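Local coordinates for protein short chain dehydrogenase/reductase (Acinetobacter baumannii, PDB 4IUY) that probably catalyses NAD(P)(H)-dependent oxidation or reduction, as a Rossmann-fold member of the short-chain dehydrogenase/reductase family, at residues N21-K26 against L250-G255; K157-N162 against G200-A205. One frame throughout, in Å; residues are numbered along the deposited sequence.

In the fold
From the N terminus, residues 21-26 form the turn that leads into strand 29-32, and contact 1 sets this turn against residues 250-255 at the end of helix 244-251. It thereby closes a loop of more than 220 residues, which takes in most of the Rossmann fold. Contact 2, nested inside it, closes a loop of 37 residues by pairing strands 159-163 and 202-208 in parallel, with helix 176-196 in the connection between them. The two centres are about 12 Å apart and the contacts touch, because Leu-250 of contact 1 packs on Ile-161 and Asn-204 of contact 2. The end of helix 244-251 and the residues after it thus bridge the N-terminal turn and one face of the sheet.

Contact 1 of 2, residues N21-K26 against L250-G255; sequences NIFDVK and LASQAG
Ile-22 meets Ala-254 through both backbone and side chain, from within a type I beta turn that runs from Asn-21 to Asp-24. Asn-21 OD1 braces this turn by accepting the amide of Phe-23 in an Asx turn, the donor well above the carbonyl plane. The carbonyl O of Ile-22 accepts the amide of Ala-254 (N to O 3.0 Å) in a bent bond, 135° at the hydrogen, while its CG1 lies 3.8 Å from Ala-254 CB. The CG1 branch stands between the backbone N and the carbonyl carbon (chi1 65°), and from there it also lies over one face of the Phe-23 ring, offset toward the rim. The Phe-23 ring meets Ala-254 CB obliquely, CE1 coming to 3.5 Å from that methyl. Phe-23 CA lies 3.3 Å from OG of Ser-252, a hydroxyl that is hydrogen-bonded to Leu-248 O in the preceding helical turn. The Phe-23 ring also stacks with Phe-23 of the second subunit, so this junction between the N-terminal turn and the end of helix 244-251 forms part of a subunit interface of the tetramer. Asp-24 reaches across through water: its O accepts from a molecule at 2.8 Å that in turn accepts from Gln-253 N. Val-25 brings CG1 to 4.1 Å from Ser-252 CB, and Phe-47 of helix 38-49 packs against both Val-25 and Ala-251.

Contact 2 of 2, residues K157-N162 against G200-A205; sequences KGSIIN and GINVNA
Ser-159 OG donates to Asn-202 OD1 across the strands at 2.7 Å, arriving in the carbonyl plane on a lone pair. Asn-202 can offer that oxygen because its CG sits between the backbone N and the carbonyl carbon (chi1 62°), which brings the amide back toward the neighbouring strand. Along the backbones, the amide of Ile-160 bonds to Asn-202 O, and Asn-204 N donates to Ile-160 O at 3.0 Å. A water also links Ile-160 O to Asn-204 ND2. Asn-162 N then donates to Asn-204 O at 2.8 Å, continuing the regular parallel pairing. Before the strands begin, Gly-158 O takes a weak bond from Asn-202 N (3.4 Å) and a CA-H...O contact from Ile-201 CA. A second water sits between Gly-158 O and Gly-200 O, 2.8 Å from the first and 2.9 Å from the second. On the face carrying Ile-160 and Val-203, these two side chains lie side by side, Ile-160 CG2 being 4.1 Å from Val-203 CG1. Ile-160 CD1 reaches obliquely to Ile-201 CG2.

Residues outside the two strands hold the asparagine amides. ND2 of both Asn-202 and Asn-204 donates to Ile-258 O, and Asn-204 OD1 accepts from Ile-261 N. Asn-162 OD1 accepts from Asn-111 ND2, while its ND2 donates to Thr-189 OG1 of helix 176-196. The strands belong to a beta-alpha-beta crossover of the Rossmann fold: Met-192 and Val-148 of helices 176-196 and 126-153 cover Ile-160, helix 244-251 packs on Ile-161 from the other face, and strand 108-111 pairs along the edge of 159-163 that 202-208 does not occupy.

Contact 1 of 2, residues N21-K26 against L250-G255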
loop_
_atom_site.group_PDB
_atom_site.type_symbol
_atom_site.label_atom_id
_atom_site.label_comp_id
_atom_site.label_asym_id
_atom_site.label_seq_id
_atom_site.Cartn_x
_atom_site.Cartn_y
_atom_site.Cartn_z
ATOM N N ASN D 21 3.012 29.291 18.373
ATOM C CA ASN D 21 2.749 28.807 17.014
ATOM C C ASN D 21 3.615 27.606 16.640
ATOM O O ASN D 21 4.828 27.752 16.385
ATOM C CB ASN D 21 2.907 29.920 15.971
ATOM C CG ASN D 21 2.646 29.426 14.545
ATOM O OD1 ASN D 21 1.989 28.394 14.339
ATOM N ND2 ASN D 21 3.130 30.180 13.555
ATOM N N ILE D 22 2.986 26.429 16.596
ATOM C CA ILE D 22 3.709 25.183 16.356
ATOM C C ILE D 22 4.134 25.029 14.910
ATOM O O ILE D 22 4.959 24.173 14.610
ATOM C CB ILE D 22 2.915 23.927 16.791
ATOM C CG1 ILE D 22 1.647 23.756 15.956
ATOM C CG2 ILE D 22 2.571 23.996 18.255
ATOM C CD1 ILE D 22 0.797 22.558 16.401
ATOM N N PHE D 23 3.583 25.868 14.027
ATOM C CA PHE D 23 3.954 25.838 12.612
ATOM C C PHE D 23 4.981 26.898 12.283
ATOM O O PHE D 23 5.184 27.241 11.123
ATOM C CB PHE D 23 2.741 26.021 11.722
ATOM C CG PHE D 23 1.730 24.929 11.862
ATOM C CD1 PHE D 23 1.951 23.691 11.275
ATOM C CD2 PHE D 23 0.567 25.132 12.600
ATOM C CE1 PHE D 23 1.032 22.678 11.404
ATOM C CE2 PHE D 23 -0.366 24.118 12.742
ATOM C CZ PHE D 23 -0.146 22.891 12.135
ATOM N N ASP D 24 5.612 27.436 13.314
ATOM C CA ASP D 24 6.571 28.520 13.130
ATOM C C ASP D 24 7.785 28.165 12.266
ATOM O O ASP D 24 8.480 27.176 12.526
ATOM C CB ASP D 24 7.038 29.021 14.500
ATOM C CG ASP D 24 8.051 30.134 14.393
ATOM O OD1 ASP D 24 7.703 31.184 13.818
ATOM O OD2 ASP D 24 9.170 29.980 14.917
ATOM N N VAL D 25 8.047 28.995 11.255
ATOM C CA VAL D 25 9.244 28.836 10.431
ATOM C C VAL D 25 10.014 30.153 10.369
ATOM O O VAL D 25 10.953 30.303 9.574
ATOM C CB VAL D 25 8.918 28.330 8.997
ATOM C CG1 VAL D 25 8.244 26.936 9.077
ATOM C CG2 VAL D 25 8.042 29.303 8.246
ATOM N N LYS D 26 9.649 31.095 11.232
ATOM C CA LYS D 26 10.353 32.379 11.236
ATOM C C LYS D 26 11.863 32.214 11.441
ATOM O O LYS D 26 12.292 31.479 12.312
ATOM C CB LYS D 26 9.796 33.323 12.297
ATOM C CG LYS D 26 10.308 34.734 12.106
ATOM C CD LYS D 26 9.614 35.742 12.998
ATOM C CE LYS D 26 10.096 37.157 12.691
ATOM N NZ LYS D 26 11.531 37.356 13.078
ATOM N N LEU D 250 5.334 19.883 7.710
ATOM C CA LEU D 250 6.538 19.073 7.548
ATOM C C LEU D 250 7.835 19.878 7.668
ATOM O O LEU D 250 8.926 19.301 7.682
ATOM C CB LEU D 250 6.495 18.321 6.221
ATOM C CG LEU D 250 5.308 17.361 6.095
ATOM C CD1 LEU D 250 5.317 16.699 4.720
ATOM C CD2 LEU D 250 5.318 16.308 7.224
ATOM N N ALA D 251 7.720 21.209 7.706
ATOM C CA ALA D 251 8.886 22.060 7.857
ATOM C C ALA D 251 9.030 22.616 9.273
ATOM O O ALA D 251 10.005 23.302 9.584
ATOM C CB ALA D 251 8.866 23.191 6.864
ATOM N N SER D 252 8.054 22.357 10.129
ATOM C CA SER D 252 8.078 22.985 11.440
ATOM C C SER D 252 8.111 21.962 12.580
ATOM O O SER D 252 8.171 20.745 12.364
ATOM C CB SER D 252 6.891 23.941 11.598
ATOM O OG SER D 252 5.640 23.262 11.456
ATOM N N GLN D 253 8.126 22.484 13.795
ATOM C CA GLN D 253 8.061 21.669 14.985
ATOM C C GLN D 253 6.819 20.772 14.985
ATOM O O GLN D 253 6.882 19.623 15.407
ATOM C CB GLN D 253 8.074 22.587 16.223
ATOM C CG GLN D 253 7.675 21.905 17.528
ATOM C CD GLN D 253 7.951 22.759 18.753
ATOM O OE1 GLN D 253 9.040 22.695 19.325
ATOM N NE2 GLN D 253 6.976 23.577 19.154
ATOM N N ALA D 254 5.718 21.279 14.441
ATOM C CA ALA D 254 4.462 20.541 14.392
ATOM C C ALA D 254 4.615 19.144 13.800
ATOM O O ALA D 254 3.860 18.237 14.143
ATOM C CB ALA D 254 3.428 21.327 13.609
ATOM N N GLY D 255 5.595 18.986 12.919
ATOM C CA GLY D 255 5.821 17.746 12.212
ATOM C C GLY D 255 6.980 16.917 12.713
ATOM O O GLY D 255 7.381 15.944 12.073
HETATM O O HOH W 1 8.507 25.268 14.568
#

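Contact 2 of 2, residues K157-N162 against G200-A205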
loop_
_atom_site.group_PDB
_atom_site.type_symbol
_atom_site.label_atom_id
_atom_site.label_comp_id
_atom_site.label_asym_id
_atom_site.label_seq_id
_atom_site.Cartn_x
_atom_site.Cartn_y
_atom_site.Cartn_z
ATOM N N LYS D 157 19.281 19.844 13.567
ATOM C CA LYS D 157 18.254 18.806 13.430
ATOM C C LYS D 157 17.164 19.249 12.454
ATOM O O LYS D 157 16.053 19.590 12.862
ATOM C CB LYS D 157 17.639 18.505 14.794
ATOM C CG LYS D 157 18.643 17.984 15.794
ATOM C CD LYS D 157 18.037 17.789 17.173
ATOM C CE LYS D 157 19.108 17.353 18.173
ATOM N NZ LYS D 157 18.575 17.266 19.561
ATOM N N GLY D 158 17.465 19.208 11.160
ATOM C CA GLY D 158 16.555 19.761 10.175
ATOM C C GLY D 158 15.511 18.836 9.575
ATOM O O GLY D 158 15.183 17.782 10.132
ATOM N N SER D 159 14.957 19.268 8.442
ATOM C CA SER D 159 13.878 18.557 7.775
ATOM C C SER D 159 14.072 18.529 6.278
ATOM O O SER D 159 14.597 19.467 5.668
ATOM C CB SER D 159 12.531 19.202 8.099
ATOM O OG SER D 159 12.239 19.098 9.479
ATOM N N ILE D 160 13.611 17.442 5.694
ATOM C CA ILE D 160 13.605 17.249 4.262
ATOM C C ILE D 160 12.180 16.938 3.791
ATOM O O ILE D 160 11.483 16.132 4.408
ATOM C CB ILE D 160 14.529 16.112 3.863
ATOM C CG1 ILE D 160 15.965 16.436 4.283
ATOM C CG2 ILE D 160 14.402 15.842 2.348
ATOM C CD1 ILE D 160 16.950 15.309 4.026
ATOM N N ILE D 161 11.754 17.613 2.733
ATOM C CA ILE D 161 10.459 17.393 2.127
ATOM C C ILE D 161 10.665 17.068 0.638
ATOM O O ILE D 161 11.242 17.879 -0.107
ATOM C CB ILE D 161 9.556 18.637 2.252
ATOM C CG1 ILE D 161 9.435 19.101 3.704
ATOM C CG2 ILE D 161 8.191 18.401 1.629
ATOM C CD1 ILE D 161 8.703 20.455 3.815
ATOM N N ASN D 162 10.234 15.875 0.219
ATOM C CA ASN D 162 10.282 15.477 -1.186
ATOM C C ASN D 162 8.957 15.707 -1.860
ATOM O O ASN D 162 7.926 15.204 -1.424
ATOM C CB ASN D 162 10.679 13.989 -1.329
ATOM C CG ASN D 162 12.133 13.722 -0.897
ATOM O OD1 ASN D 162 13.017 14.539 -1.163
ATOM N ND2 ASN D 162 12.378 12.588 -0.233
ATOM N N GLY D 200 18.593 13.419 13.868
ATOM C CA GLY D 200 17.515 14.324 14.220
ATOM C C GLY D 200 16.854 14.943 13.002
ATOM O O GLY D 200 16.144 15.949 13.094
ATOM N N ILE D 201 17.050 14.311 11.855
ATOM C CA ILE D 201 16.504 14.818 10.617
ATOM C C ILE D 201 15.315 13.979 10.189
ATOM O O ILE D 201 15.478 12.792 9.918
ATOM C CB ILE D 201 17.557 14.802 9.524
ATOM C CG1 ILE D 201 18.670 15.794 9.878
ATOM C CG2 ILE D 201 16.952 15.155 8.168
ATOM C CD1 ILE D 201 19.904 15.660 9.022
ATOM N N ASN D 202 14.128 14.583 10.117
ATOM C CA ASN D 202 12.979 13.838 9.615
ATOM C C ASN D 202 12.788 14.052 8.088
ATOM O O ASN D 202 13.105 15.122 7.543
ATOM C CB ASN D 202 11.690 14.131 10.419
ATOM C CG ASN D 202 11.256 15.587 10.341
ATOM O OD1 ASN D 202 12.062 16.477 10.048
ATOM N ND2 ASN D 202 9.971 15.840 10.619
ATOM N N VAL D 203 12.277 13.026 7.413
ATOM C CA VAL D 203 12.195 13.027 5.963
ATOM C C VAL D 203 10.788 12.600 5.540
ATOM O O VAL D 203 10.340 11.489 5.844
ATOM C CB VAL D 203 13.237 12.073 5.338
ATOM C CG1 VAL D 203 13.213 12.186 3.816
ATOM C CG2 VAL D 203 14.671 12.371 5.888
ATOM N N ASN D 204 10.098 13.495 4.840
ATOM C CA ASN D 204 8.719 13.257 4.428
ATOM C C ASN D 204 8.445 13.697 2.998
ATOM O O ASN D 204 9.242 14.409 2.378
ATOM C CB ASN D 204 7.756 13.953 5.383
ATOM C CG ASN D 204 7.812 13.375 6.760
ATOM O OD1 ASN D 204 7.303 12.273 7.013
ATOM N ND2 ASN D 204 8.493 14.074 7.657
ATOM N N ALA D 205 7.308 13.262 2.473
ATOM C CA ALA D 205 6.950 13.559 1.098
ATOM C C ALA D 205 5.579 14.195 0.991
ATOM O O ALA D 205 4.698 13.937 1.793
ATOM C CB ALA D 205 7.010 12.255 0.237
HETATM O O HOH W 2 13.687 17.242 12.401
HETATM O O HOH W 3 9.244 18.888 10.869
HETATM O O HOH W 4 9.739 16.476 6.680
#